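Local coordinates for putative dihydrodipicolinate synthase family protein (Coccidioides immitis, PDB 3QFE) that is a putative member of the dihydrodipicolinate synthase family, built on a TIM-barrel fold of parallel strands surrounded by helices, at residues A[33-38]-A[70-75]; A[109-114]-A[143-148]; A[172-177]-A[196-201]. All blocks are in the same frame, centred on the assembly; numbering follows the deposited sequence. Where two conformers were deposited one is given.

Contact 1: residues A[33-38]-A[70-75]; sequences SQERYY and IATARK
Tyr38 sets one side of its ring against the backbone of helix 63-77 at Ala73, its CD2 lying 3.4 Å from Ala73 CA. The ring meets that carbon obliquely, while the carbonyl carbon of Thr72 sits at the ring edge, near its plane. Just beyond, Tyr38 CE2 touches Ala73 CB at 3.7 Å. With CG anti to the carbonyl carbon (chi1 -74°), the tyrosine leans across toward the second helix, and the amide nitrogen of Gln34 settles above one ring face, offset toward the rim. That amide is held by the loop beyond, through Phe21 N and Val19 O.

Thr72 divides its branches between two tasks. OG1, beside the backbone N at chi1 -65°, turns back to Gln68 O within its own helix, whereas CG2, anti to that N, pushes toward helix 31-42 and rests 3.9 Å from Glu35 CB.

Farther out, the extended chains of Glu35 and Lys75 cross obliquely. Lys75 CE comes within 3.3 Å of Glu35 OE2, but the ion pair itself is long, 3.6 Å from Glu35 OE1 to Lys75 NZ. A water donates to both Glu35 OE2 and Lys75 O, binding the carboxylate to the other helix's backbone.

The two segments are neighbouring outer helices of the barrel, their axes 8.7 Å apart and crossing at -48°. No direct hydrogen bond joins them: apolar contact next to strand 48-51 gives way outward to a long ion pair and a water bridge, so the polar outer edge is probably adaptable, whereas the inner side appears to rest on close apolar fit.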
ATOM      1  N   SER A  33      13.212  14.806  -0.417  1.00 29.19           N
ATOM      2  CA  SER A  33      12.676  14.200   0.789  1.00 28.59           C
ATOM      3  C   SER A  33      12.037  12.839   0.513  1.00 27.91           C
ATOM      4  O   SER A  33      12.249  11.884   1.261  1.00 27.40           O
ATOM      5  CB  SER A  33      11.709  15.140   1.482  1.00 29.08           C
ATOM      6  OG  SER A  33      12.368  16.377   1.700  1.00 30.86           O
ATOM      7  N   GLN A  34      11.268  12.752  -0.572  1.00 27.11           N
ATOM      8  CA  GLN A  34      10.601  11.524  -0.957  1.00 25.42           C
ATOM      9  C   GLN A  34      11.578  10.358  -1.102  1.00 25.02           C
ATOM     10  O   GLN A  34      11.275   9.236  -0.691  1.00 24.84           O
ATOM     11  CB  GLN A  34       9.856  11.719  -2.293  1.00 25.40           C
ATOM     12  CG  GLN A  34       8.846  10.632  -2.561  1.00 25.16           C
ATOM     13  CD  GLN A  34       7.628  10.752  -1.672  1.00 24.87           C
ATOM     14  OE1 GLN A  34       6.865  11.715  -1.763  1.00 27.40           O
ATOM     15  NE2 GLN A  34       7.448   9.798  -0.806  1.00 25.95           N
ATOM     16  N   GLU A  35      12.715  10.601  -1.739  1.00 25.30           N
ATOM     17  CA  GLU A  35      13.711   9.549  -1.901  1.00 26.52           C
ATOM     18  C   GLU A  35      14.268   9.059  -0.536  1.00 26.50           C
ATOM     19  O   GLU A  35      14.379   7.847  -0.323  1.00 26.41           O
ATOM     20  CB  GLU A  35      14.852   9.996  -2.810  1.00 26.93           C
ATOM     21  CG  GLU A  35      15.639   8.825  -3.375  1.00 31.28           C
ATOM     22  CD  GLU A  35      16.948   9.240  -4.019  1.00 39.01           C
ATOM     23  OE1 GLU A  35      17.093  10.435  -4.307  1.00 45.26           O
ATOM     24  OE2 GLU A  35      17.843   8.386  -4.244  1.00 42.59           O
ATOM     25  N   ARG A  36      14.591  10.001   0.357  1.00 26.39           N
ATOM     26  CA  ARG A  36      15.045   9.682   1.710  0.60 27.01           C
ATOM     27  C   ARG A  36      14.049   8.802   2.418  1.00 26.59           C
ATOM     28  O   ARG A  36      14.428   7.834   3.081  1.00 26.96           O
ATOM     29  CB  ARG A  36      15.261  10.948   2.551  0.60 27.40           C
ATOM     30  CG  ARG A  36      16.406  11.792   2.085  0.60 28.81           C
ATOM     31  CD  ARG A  36      16.749  12.883   3.079  0.60 31.21           C
ATOM     32  NE  ARG A  36      17.961  13.581   2.654  0.60 33.75           N
ATOM     33  CZ  ARG A  36      18.444  14.665   3.251  0.60 36.34           C
ATOM     34  NH1 ARG A  36      19.560  15.230   2.796  0.60 37.47           N
ATOM     35  NH2 ARG A  36      17.813  15.180   4.301  0.60 34.90           N
ATOM     36  N   TYR A  37      12.770   9.137   2.267  1.00 26.27           N
ATOM     37  CA  TYR A  37      11.686   8.485   2.987  1.00 25.93           C
ATOM     38  C   TYR A  37      11.429   7.069   2.480  1.00 25.77           C
ATOM     39  O   TYR A  37      11.378   6.135   3.263  1.00 25.39           O
ATOM     40  CB  TYR A  37      10.419   9.338   2.891  1.00 25.95           C
ATOM     41  CG  TYR A  37       9.223   8.764   3.622  1.00 26.31           C
ATOM     42  CD1 TYR A  37       9.164   8.763   5.024  1.00 28.90           C
ATOM     43  CD2 TYR A  37       8.164   8.216   2.921  1.00 24.99           C
ATOM     44  CE1 TYR A  37       8.066   8.244   5.706  1.00 27.67           C
ATOM     45  CE2 TYR A  37       7.062   7.685   3.585  1.00 27.35           C
ATOM     46  CZ  TYR A  37       7.018   7.703   4.984  1.00 30.17           C
ATOM     47  OH  TYR A  37       5.917   7.174   5.645  1.00 31.17           O
ATOM     48  N   TYR A  38      11.291   6.915   1.163  1.00 26.09           N
ATOM     49  CA  TYR A  38      11.150   5.597   0.549  1.00 26.28           C
ATOM     50  C   TYR A  38      12.320   4.677   0.916  1.00 27.16           C
ATOM     51  O   TYR A  38      12.120   3.487   1.193  1.00 27.25           O
ATOM     52  CB  TYR A  38      11.139   5.719  -0.967  1.00 26.38           C
ATOM     53  CG  TYR A  38       9.891   6.275  -1.647  1.00 26.76           C
ATOM     54  CD1 TYR A  38       8.636   6.156  -1.088  1.00 26.83           C
ATOM     55  CD2 TYR A  38       9.993   6.874  -2.898  1.00 29.00           C
ATOM     56  CE1 TYR A  38       7.513   6.647  -1.750  1.00 29.29           C
ATOM     57  CE2 TYR A  38       8.879   7.350  -3.577  1.00 29.73           C
ATOM     58  CZ  TYR A  38       7.648   7.235  -2.995  1.00 29.97           C
ATOM     59  OH  TYR A  38       6.559   7.714  -3.658  1.00 29.59           O
ATOM     60  N   ILE A  70       7.267   7.006  -9.127  1.00 26.70           N
ATOM     61  CA  ILE A  70       7.659   5.627  -9.337  1.00 26.60           C
ATOM     62  C   ILE A  70       9.159   5.561  -9.552  1.00 27.00           C
ATOM     63  O   ILE A  70       9.836   4.767  -8.897  1.00 27.44           O
ATOM     64  CB  ILE A  70       6.902   4.945 -10.499  1.00 26.87           C
ATOM     65  CG1 ILE A  70       5.393   4.934 -10.187  1.00 27.81           C
ATOM     66  CG2 ILE A  70       7.370   3.488 -10.651  1.00 25.43           C
ATOM     67  CD1 ILE A  70       4.489   4.555 -11.401  1.00 26.32           C
ATOM     68  N   ALA A  71       9.681   6.420 -10.432  1.00 26.77           N
ATOM     69  CA  ALA A  71      11.117   6.464 -10.734  1.00 27.36           C
ATOM     70  C   ALA A  71      11.941   6.788  -9.475  1.00 27.26           C
ATOM     71  O   ALA A  71      13.018   6.231  -9.243  1.00 27.55           O
ATOM     72  CB  ALA A  71      11.395   7.519 -11.849  1.00 27.38           C
ATOM     73  N   THR A  72      11.413   7.684  -8.654  1.00 27.21           N
ATOM     74  CA  THR A  72      12.064   8.060  -7.407  1.00 27.21           C
ATOM     75  C   THR A  72      12.048   6.857  -6.441  1.00 27.44           C
ATOM     76  O   THR A  72      13.080   6.553  -5.819  1.00 27.98           O
ATOM     77  CB  THR A  72      11.420   9.344  -6.811  1.00 26.94           C
ATOM     78  OG1 THR A  72      11.658  10.434  -7.707  1.00 25.86           O
ATOM     79  CG2 THR A  72      11.988   9.688  -5.430  1.00 25.82           C
ATOM     80  N   ALA A  73      10.912   6.150  -6.358  1.00 26.62           N
ATOM     81  CA  ALA A  73      10.849   4.928  -5.579  1.00 26.49           C
ATOM     82  C   ALA A  73      11.929   3.953  -6.022  1.00 27.65           C
ATOM     83  O   ALA A  73      12.746   3.529  -5.188  1.00 28.74           O
ATOM     84  CB  ALA A  73       9.455   4.284  -5.628  1.00 25.63           C
ATOM     85  N   ARG A  74      11.992   3.638  -7.323  1.00 28.07           N
ATOM     86  CA  ARG A  74      12.991   2.669  -7.818  1.00 28.29           C
ATOM     87  C   ARG A  74      14.430   3.066  -7.449  1.00 29.53           C
ATOM     88  O   ARG A  74      15.221   2.227  -7.041  1.00 30.32           O
ATOM     89  CB  ARG A  74      12.853   2.452  -9.331  1.00 28.46           C
ATOM     90  CG  ARG A  74      13.941   1.566  -9.980  1.00 26.67           C
ATOM     91  CD  ARG A  74      13.935   0.177  -9.340  1.00 28.35           C
ATOM     92  NE  ARG A  74      12.655  -0.521  -9.531  1.00 27.78           N
ATOM     93  CZ  ARG A  74      12.205  -1.507  -8.750  1.00 29.45           C
ATOM     94  NH1 ARG A  74      12.913  -1.921  -7.693  1.00 27.52           N
ATOM     95  NH2 ARG A  74      11.020  -2.078  -9.013  1.00 29.29           N
ATOM     96  N   LYS A  75      14.761   4.346  -7.597  1.00 30.23           N
ATOM     97  CA  LYS A  75      16.088   4.846  -7.246  1.00 31.15           C
ATOM     98  C   LYS A  75      16.349   4.694  -5.728  1.00 30.64           C
ATOM     99  O   LYS A  75      17.448   4.339  -5.313  1.00 30.90           O
ATOM    100  CB  LYS A  75      16.240   6.300  -7.700  1.00 31.28           C
ATOM    101  CG  LYS A  75      17.582   6.930  -7.387  1.00 35.61           C
ATOM    102  CD  LYS A  75      17.689   8.389  -7.918  1.00 42.96           C
ATOM    103  CE  LYS A  75      18.897   9.135  -7.276  1.00 46.74           C
ATOM    104  NZ  LYS A  75      18.869  10.628  -7.479  1.00 50.06           N
TER
HETATM  105  O   HOH W   1      19.195   5.916  -3.644  1.00 25.86           O

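Contact 2: residues A[109-114]-A[143-148]; sequences YVLVLP and VIYNFP
The ring of Tyr145 is held between two leucines of the neighbouring segment. Leu111 CD2 lies over one face, 4.1 Å from the ring centroid and 26° off the normal; Leu113 CD2 lies over the opposite face at the same distance, 19° off. These are CH-pi contacts from both sides, and the phenol end of the ring projects beyond them to a hydrogen bond with Thr54 OG1. Its CG anti to the backbone N (chi1 -167°), the tyrosine stands up between the leucines, with CD1 only 3.5 Å from Leu111 CG. Leu113 runs alongside the tyrosine in the same direction, and its CD2 also reaches Phe147 CB at 3.6 Å.

Beneath the ring and its two leucines the backbones form a ladder of adjacent parallel strands of the TIM barrel. Val143 N donates to Val110 O, Val112 N to Val143 O, and Tyr145 N to Val112 O, each 2.8 Å long. The first two are nearly straight; in the third the donor stands above the carbonyl plane, at the last residue of strand 109-112. Next along, Leu113 CA directs its hydrogen at Tyr145 O over 3.5 Å, a CA-H...O contact that carries the pairing on beyond the last conventional bond.

Leu111 and Val143 share one sheet face, where Leu111 CD1 meets Val143 CG1 at 3.7 Å and Met84 of the next strand lies close by. Val112 and Ile144 occupy the other, packed against Phe131 of helix 124-137. The leucine methyls on either face of Tyr145 probably restrain the ring's rotation, and the hydrogen bond to Thr54 OG1 holds its hydroxyl: apolar contacts orient a polar group near the C-terminal end of its strand.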
ATOM      1  N   TYR A 109       4.983  -4.404 -10.559  1.00 29.08           N
ATOM      2  CA  TYR A 109       3.586  -4.772 -10.623  1.00 29.06           C
ATOM      3  C   TYR A 109       2.721  -3.520 -10.689  1.00 28.94           C
ATOM      4  O   TYR A 109       3.115  -2.435 -10.209  1.00 28.79           O
ATOM      5  CB  TYR A 109       3.191  -5.557  -9.368  1.00 29.23           C
ATOM      6  CG  TYR A 109       4.197  -6.581  -8.869  1.00 28.21           C
ATOM      7  CD1 TYR A 109       4.375  -7.804  -9.516  1.00 29.78           C
ATOM      8  CD2 TYR A 109       4.931  -6.338  -7.741  1.00 26.94           C
ATOM      9  CE1 TYR A 109       5.273  -8.741  -9.044  1.00 28.63           C
ATOM     10  CE2 TYR A 109       5.839  -7.272  -7.252  1.00 29.21           C
ATOM     11  CZ  TYR A 109       6.002  -8.463  -7.897  1.00 29.95           C
ATOM     12  OH  TYR A 109       6.916  -9.357  -7.386  1.00 32.57           O
ATOM     13  N   VAL A 110       1.516  -3.670 -11.224  1.00 28.77           N
ATOM     14  CA  VAL A 110       0.572  -2.573 -11.187  1.00 28.80           C
ATOM     15  C   VAL A 110      -0.659  -2.984 -10.425  1.00 30.05           C
ATOM     16  O   VAL A 110      -1.127  -4.116 -10.543  1.00 31.17           O
ATOM     17  CB  VAL A 110       0.206  -2.009 -12.592  1.00 28.08           C
ATOM     18  CG1 VAL A 110       1.416  -1.424 -13.209  1.00 27.32           C
ATOM     19  CG2 VAL A 110      -0.372  -3.081 -13.504  1.00 28.43           C
ATOM     20  N   LEU A 111      -1.166  -2.043  -9.637  1.00 30.10           N
ATOM     21  CA  LEU A 111      -2.318  -2.255  -8.792  1.00 31.33           C
ATOM     22  C   LEU A 111      -3.528  -1.499  -9.357  1.00 31.58           C
ATOM     23  O   LEU A 111      -3.516  -0.272  -9.452  1.00 31.86           O
ATOM     24  CB  LEU A 111      -1.949  -1.791  -7.395  1.00 30.76           C
ATOM     25  CG  LEU A 111      -2.934  -1.872  -6.244  1.00 32.66           C
ATOM     26  CD1 LEU A 111      -3.279  -3.298  -5.859  1.00 31.65           C
ATOM     27  CD2 LEU A 111      -2.274  -1.118  -5.069  1.00 34.20           C
ATOM     28  N   VAL A 112      -4.553  -2.236  -9.765  1.00 32.90           N
ATOM     29  CA  VAL A 112      -5.606  -1.702 -10.630  1.00 33.29           C
ATOM     30  C   VAL A 112      -7.000  -1.695  -9.978  1.00 35.26           C
ATOM     31  O   VAL A 112      -7.579  -2.746  -9.739  1.00 35.24           O
ATOM     32  CB  VAL A 112      -5.672  -2.504 -11.997  1.00 34.37           C
ATOM     33  CG1 VAL A 112      -6.706  -1.904 -12.984  1.00 32.33           C
ATOM     34  CG2 VAL A 112      -4.305  -2.580 -12.673  1.00 32.76           C
ATOM     35  N   LEU A 113      -7.534  -0.499  -9.716  1.00 36.47           N
ATOM     36  CA  LEU A 113      -8.948  -0.316  -9.329  1.00 38.96           C
ATOM     37  C   LEU A 113      -9.887  -0.713 -10.446  1.00 40.47           C
ATOM     38  O   LEU A 113      -9.545  -0.561 -11.613  1.00 39.55           O
ATOM     39  CB  LEU A 113      -9.244   1.153  -8.966  1.00 39.03           C
ATOM     40  CG  LEU A 113      -8.634   1.627  -7.640  1.00 39.48           C
ATOM     41  CD1 LEU A 113      -8.340   3.133  -7.659  1.00 40.66           C
ATOM     42  CD2 LEU A 113      -9.513   1.228  -6.436  1.00 41.10           C
ATOM     43  N   PRO A 114     -11.077  -1.234 -10.089  1.00 42.80           N
ATOM     44  CA  PRO A 114     -12.065  -1.455 -11.129  1.00 44.53           C
ATOM     45  C   PRO A 114     -12.551  -0.098 -11.647  1.00 45.53           C
ATOM     46  O   PRO A 114     -12.377   0.932 -10.978  1.00 43.99           O
ATOM     47  CB  PRO A 114     -13.182  -2.236 -10.407  1.00 46.09           C
ATOM     48  CG  PRO A 114     -13.042  -1.890  -8.969  1.00 45.43           C
ATOM     49  CD  PRO A 114     -11.599  -1.528  -8.735  1.00 43.45           C
ATOM     50  N   VAL A 143      -2.344  -6.632 -10.165  1.00 32.08           N
ATOM     51  CA  VAL A 143      -3.018  -6.925  -8.898  1.00 33.25           C
ATOM     52  C   VAL A 143      -4.343  -6.140  -8.867  1.00 34.42           C
ATOM     53  O   VAL A 143      -4.358  -4.908  -9.004  1.00 33.54           O
ATOM     54  CB  VAL A 143      -2.129  -6.595  -7.655  1.00 31.97           C
ATOM     55  CG1 VAL A 143      -2.855  -6.956  -6.357  1.00 30.69           C
ATOM     56  CG2 VAL A 143      -0.806  -7.353  -7.716  1.00 31.21           C
ATOM     57  N   ILE A 144      -5.441  -6.868  -8.701  1.00 37.00           N
ATOM     58  CA  ILE A 144      -6.770  -6.277  -8.605  1.00 39.06           C
ATOM     59  C   ILE A 144      -6.787  -5.473  -7.325  1.00 40.46           C
ATOM     60  O   ILE A 144      -6.325  -5.957  -6.277  1.00 40.33           O
ATOM     61  CB  ILE A 144      -7.866  -7.361  -8.572  1.00 40.35           C
ATOM     62  CG1 ILE A 144      -7.881  -8.143  -9.884  1.00 40.32           C
ATOM     63  CG2 ILE A 144      -9.243  -6.753  -8.298  1.00 39.90           C
ATOM     64  CD1 ILE A 144      -8.596  -9.501  -9.798  1.00 39.38           C
ATOM     65  N   TYR A 145      -7.249  -4.233  -7.426  1.00 42.23           N
ATOM     66  CA  TYR A 145      -7.353  -3.343  -6.275  1.00 44.64           C
ATOM     67  C   TYR A 145      -8.827  -3.201  -5.994  1.00 48.19           C
ATOM     68  O   TYR A 145      -9.544  -2.502  -6.704  1.00 48.34           O
ATOM     69  CB  TYR A 145      -6.747  -1.988  -6.610  1.00 43.18           C
ATOM     70  CG  TYR A 145      -6.484  -1.022  -5.456  1.00 44.43           C
ATOM     71  CD1 TYR A 145      -5.765   0.152  -5.692  1.00 44.31           C
ATOM     72  CD2 TYR A 145      -6.950  -1.266  -4.147  1.00 46.03           C
ATOM     73  CE1 TYR A 145      -5.509   1.073  -4.674  1.00 47.67           C
ATOM     74  CE2 TYR A 145      -6.710  -0.349  -3.108  1.00 48.31           C
ATOM     75  CZ  TYR A 145      -5.977   0.822  -3.380  1.00 50.23           C
ATOM     76  OH  TYR A 145      -5.698   1.759  -2.394  1.00 51.84           O
ATOM     77  N   ASN A 146      -9.289  -3.896  -4.969  1.00 52.41           N
ATOM     78  CA  ASN A 146     -10.683  -3.843  -4.597  1.00 57.11           C
ATOM     79  C   ASN A 146     -10.913  -2.781  -3.525  1.00 59.12           C
ATOM     80  O   ASN A 146     -10.710  -3.049  -2.337  1.00 60.42           O
ATOM     81  CB  ASN A 146     -11.143  -5.219  -4.099  1.00 58.48           C
ATOM     82  CG  ASN A 146     -12.649  -5.412  -4.214  1.00 62.29           C
ATOM     83  OD1 ASN A 146     -13.355  -4.576  -4.785  1.00 64.12           O
ATOM     84  ND2 ASN A 146     -13.148  -6.528  -3.679  1.00 65.80           N
ATOM     85  N   PHE A 147     -11.321  -1.578  -3.931  1.00 61.05           N
ATOM     86  CA  PHE A 147     -11.638  -0.525  -2.960  1.00 63.37           C
ATOM     87  C   PHE A 147     -13.077   0.009  -3.092  1.00 65.89           C
ATOM     88  O   PHE A 147     -13.326   0.924  -3.890  1.00 66.22           O
ATOM     89  CB  PHE A 147     -10.630   0.627  -3.051  1.00 62.00           C
ATOM     90  CG  PHE A 147     -10.591   1.509  -1.825  1.00 63.89           C
ATOM     91  CD1 PHE A 147      -9.420   2.177  -1.483  1.00 64.35           C
ATOM     92  CD2 PHE A 147     -11.719   1.667  -1.007  1.00 67.29           C
ATOM     93  CE1 PHE A 147      -9.368   2.999  -0.344  1.00 66.17           C
ATOM     94  CE2 PHE A 147     -11.678   2.481   0.133  1.00 68.79           C
ATOM     95  CZ  PHE A 147     -10.498   3.152   0.464  1.00 67.62           C
ATOM     96  N   PRO A 148     -14.025  -0.543  -2.299  1.00 68.37           N
ATOM     97  CA  PRO A 148     -15.430  -0.067  -2.346  1.00 70.59           C
ATOM     98  C   PRO A 148     -15.766   1.104  -1.391  1.00 71.48           C
ATOM     99  O   PRO A 148     -14.957   1.469  -0.516  1.00 71.32           O
ATOM    100  CB  PRO A 148     -16.237  -1.315  -1.972  1.00 72.32           C
ATOM    101  CG  PRO A 148     -15.280  -2.203  -1.214  1.00 71.52           C
ATOM    102  CD  PRO A 148     -13.865  -1.686  -1.385  1.00 68.89           C
TER

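Contact 3: residues A[172-177]-A[196-201]; sequences VGVKLT and FSVFGG
Phe199 O receives the shortest of the four backbone hydrogen bonds here, 2.8 Å from Leu176 N and nearly along the C=O axis. Lys175 CA adds a weaker CA-H...O contact to the same oxygen. The bond belongs to a beta-alpha-beta crossover of the TIM barrel, in which helix 181-190 links strand 171-176 to its parallel neighbour 197-200. Phe199 N donates to Val174 O at 3.0 Å, and the ladder lengthens to 3.2 Å from Val174 N to Ser197 O. Ser197 N donates to Val172 O (3.0 Å) at the start of the ladder.

Side chains sort by sheet face. Val174, Leu176 and Val198 share one, where Val174 and Leu176 rest on Ile161 of helix 158-167 and Leu176 CD1 meets Val198 CG1 at 3.6 Å. Lys175 and Phe199 take the opposite face, the barrel interior, where Phe199 makes an edge-to-face contact with Trp15 and both residues touch Ile218.

Phe196, just before its strand, turns its ring back over the neighbouring backbone, CG being anti to its own N (chi1 -169°). Val174 CG1, which sits between its own N and carbonyl carbon, meets the ring at Phe196 CE2, 3.7 Å away. Over one ring face sits Gly173 CA, 3.6 Å from the centroid and 16° off the normal, a CH-pi contact made by a backbone carbon.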
ATOM      1  N   VAL A 172      -2.079 -11.503 -11.009  1.00 35.79           N
ATOM      2  CA  VAL A 172      -1.284 -12.208 -10.010  1.00 36.29           C
ATOM      3  C   VAL A 172      -1.652 -11.940  -8.534  1.00 36.13           C
ATOM      4  O   VAL A 172      -0.918 -12.344  -7.636  1.00 36.09           O
ATOM      5  CB  VAL A 172       0.232 -11.924 -10.211  1.00 35.48           C
ATOM      6  CG1 VAL A 172       0.711 -12.502 -11.548  1.00 36.53           C
ATOM      7  CG2 VAL A 172       0.528 -10.431 -10.112  1.00 31.41           C
ATOM      8  N   GLY A 173      -2.766 -11.265  -8.287  1.00 35.45           N
ATOM      9  CA  GLY A 173      -3.213 -11.050  -6.928  1.00 36.17           C
ATOM     10  C   GLY A 173      -4.376 -10.091  -6.821  1.00 36.75           C
ATOM     11  O   GLY A 173      -4.897  -9.639  -7.835  1.00 36.93           O
ATOM     12  N   VAL A 174      -4.772  -9.785  -5.585  1.00 37.24           N
ATOM     13  CA  VAL A 174      -5.866  -8.864  -5.277  1.00 37.83           C
ATOM     14  C   VAL A 174      -5.482  -8.200  -3.946  1.00 38.58           C
ATOM     15  O   VAL A 174      -4.929  -8.867  -3.091  1.00 38.60           O
ATOM     16  CB  VAL A 174      -7.268  -9.607  -5.182  1.00 39.57           C
ATOM     17  CG1 VAL A 174      -7.275 -10.729  -4.123  1.00 39.96           C
ATOM     18  CG2 VAL A 174      -8.394  -8.633  -4.878  1.00 38.79           C
ATOM     19  N   LYS A 175      -5.689  -6.888  -3.809  1.00 39.51           N
ATOM     20  CA  LYS A 175      -5.708  -6.241  -2.513  1.00 41.14           C
ATOM     21  C   LYS A 175      -7.161  -6.086  -2.109  1.00 44.12           C
ATOM     22  O   LYS A 175      -7.924  -5.404  -2.785  1.00 43.80           O
ATOM     23  CB  LYS A 175      -5.032  -4.868  -2.543  1.00 39.66           C
ATOM     24  CG  LYS A 175      -5.203  -4.028  -1.231  1.00 40.47           C
ATOM     25  CD  LYS A 175      -4.372  -2.744  -1.237  1.00 41.82           C
ATOM     26  CE  LYS A 175      -4.782  -1.683  -0.158  1.00 44.55           C
ATOM     27  NZ  LYS A 175      -3.866  -0.418  -0.171  1.00 43.48           N
ATOM     28  N   LEU A 176      -7.539  -6.725  -1.007  1.00 47.88           N
ATOM     29  CA  LEU A 176      -8.867  -6.530  -0.407  1.00 52.01           C
ATOM     30  C   LEU A 176      -8.757  -5.483   0.706  1.00 53.79           C
ATOM     31  O   LEU A 176      -7.918  -5.605   1.590  1.00 54.22           O
ATOM     32  CB  LEU A 176      -9.394  -7.845   0.150  1.00 53.23           C
ATOM     33  CG  LEU A 176      -9.401  -9.058  -0.779  1.00 53.36           C
ATOM     34  CD1 LEU A 176      -9.423 -10.335   0.032  1.00 54.82           C
ATOM     35  CD2 LEU A 176     -10.604  -9.003  -1.695  1.00 54.50           C
ATOM     36  N   THR A 177      -9.577  -4.441   0.669  1.00 56.77           N
ATOM     37  CA  THR A 177      -9.400  -3.346   1.629  1.00 58.98           C
ATOM     38  C   THR A 177      -9.985  -3.728   2.976  1.00 61.81           C
ATOM     39  O   THR A 177      -9.302  -3.600   4.009  1.00 62.33           O
ATOM     40  CB  THR A 177     -10.031  -2.036   1.152  1.00 59.05           C
ATOM     41  OG1 THR A 177     -11.425  -2.260   0.882  1.00 61.48           O
ATOM     42  CG2 THR A 177      -9.277  -1.495  -0.104  1.00 57.35           C
ATOM     43  N   PHE A 196      -0.859 -16.576  -7.404  1.00 46.39           N
ATOM     44  CA  PHE A 196      -1.800 -15.545  -6.979  1.00 45.30           C
ATOM     45  C   PHE A 196      -1.644 -15.230  -5.491  1.00 44.63           C
ATOM     46  O   PHE A 196      -1.605 -16.133  -4.676  1.00 46.00           O
ATOM     47  CB  PHE A 196      -3.229 -16.003  -7.317  1.00 46.24           C
ATOM     48  CG  PHE A 196      -4.282 -14.935  -7.182  1.00 44.95           C
ATOM     49  CD1 PHE A 196      -4.649 -14.163  -8.272  1.00 43.78           C
ATOM     50  CD2 PHE A 196      -4.950 -14.743  -5.972  1.00 45.62           C
ATOM     51  CE1 PHE A 196      -5.653 -13.190  -8.162  1.00 42.90           C
ATOM     52  CE2 PHE A 196      -5.954 -13.775  -5.847  1.00 45.04           C
ATOM     53  CZ  PHE A 196      -6.301 -12.997  -6.947  1.00 44.32           C
ATOM     54  N   SER A 197      -1.550 -13.943  -5.158  1.00 43.00           N
ATOM     55  CA  SER A 197      -1.296 -13.480  -3.789  1.00 42.31           C
ATOM     56  C   SER A 197      -2.480 -12.650  -3.300  1.00 42.20           C
ATOM     57  O   SER A 197      -2.840 -11.651  -3.927  1.00 42.11           O
ATOM     58  CB  SER A 197      -0.029 -12.594  -3.732  1.00 40.28           C
ATOM     59  OG  SER A 197       1.142 -13.327  -4.008  1.00 39.72           O
ATOM     60  N   VAL A 198      -3.073 -13.043  -2.185  1.00 42.83           N
ATOM     61  CA  VAL A 198      -4.125 -12.245  -1.577  1.00 42.84           C
ATOM     62  C   VAL A 198      -3.530 -11.296  -0.529  1.00 42.12           C
ATOM     63  O   VAL A 198      -2.758 -11.715   0.338  1.00 42.67           O
ATOM     64  CB  VAL A 198      -5.197 -13.129  -0.910  1.00 44.50           C
ATOM     65  CG1 VAL A 198      -6.361 -12.262  -0.432  1.00 44.11           C
ATOM     66  CG2 VAL A 198      -5.708 -14.221  -1.873  1.00 45.79           C
ATOM     67  N   PHE A 199      -3.895 -10.028  -0.583  1.00 41.36           N
ATOM     68  CA  PHE A 199      -3.421  -9.095   0.426  1.00 41.98           C
ATOM     69  C   PHE A 199      -4.604  -8.513   1.147  1.00 43.79           C
ATOM     70  O   PHE A 199      -5.575  -8.114   0.519  1.00 43.68           O
ATOM     71  CB  PHE A 199      -2.620  -7.952  -0.192  1.00 40.05           C
ATOM     72  CG  PHE A 199      -1.330  -8.374  -0.823  1.00 40.01           C
ATOM     73  CD1 PHE A 199      -0.175  -8.527  -0.056  1.00 41.45           C
ATOM     74  CD2 PHE A 199      -1.253  -8.584  -2.189  1.00 39.18           C
ATOM     75  CE1 PHE A 199       1.054  -8.919  -0.656  1.00 40.83           C
ATOM     76  CE2 PHE A 199      -0.042  -8.960  -2.791  1.00 39.66           C
ATOM     77  CZ  PHE A 199       1.111  -9.128  -2.020  1.00 39.44           C
ATOM     78  N   GLY A 200      -4.527  -8.481   2.469  1.00 46.46           N
ATOM     79  CA  GLY A 200      -5.480  -7.731   3.278  1.00 49.69           C
ATOM     80  C   GLY A 200      -4.956  -6.317   3.307  1.00 50.17           C
ATOM     81  O   GLY A 200      -3.784  -6.104   3.059  1.00 49.19           O
ATOM     82  N   GLY A 201      -5.821  -5.352   3.590  1.00 52.64           N
ATOM     83  CA  GLY A 201      -5.418  -3.952   3.666  1.00 54.62           C
ATOM     84  C   GLY A 201      -5.344  -3.482   5.102  1.00 57.11           C
ATOM     85  O   GLY A 201      -4.969  -2.355   5.371  1.00 56.87           O
TER

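How the contacts relate
Together the three contacts illustrate how a TIM barrel changes its chemistry from centre to periphery. Contacts 2 and 3 are buried and share the parallel sheet: strands 142-146 and 171-176 are neighbours, and Ile144 O lies 2.7 Å from Lys175 N, a probable hydrogen bond joining the two ladders. Contact 1, about 24 Å from contact 3 centre to centre and across the middle of the chain, joins two outer helices and is only partly buried. Repeated backbone bonds hold the strands in line, with aromatic rings packed by aliphatic groups around them; between the helices no direct hydrogen bond forms, side chains pack on each other and on backbone, and charge and water appear at the margin.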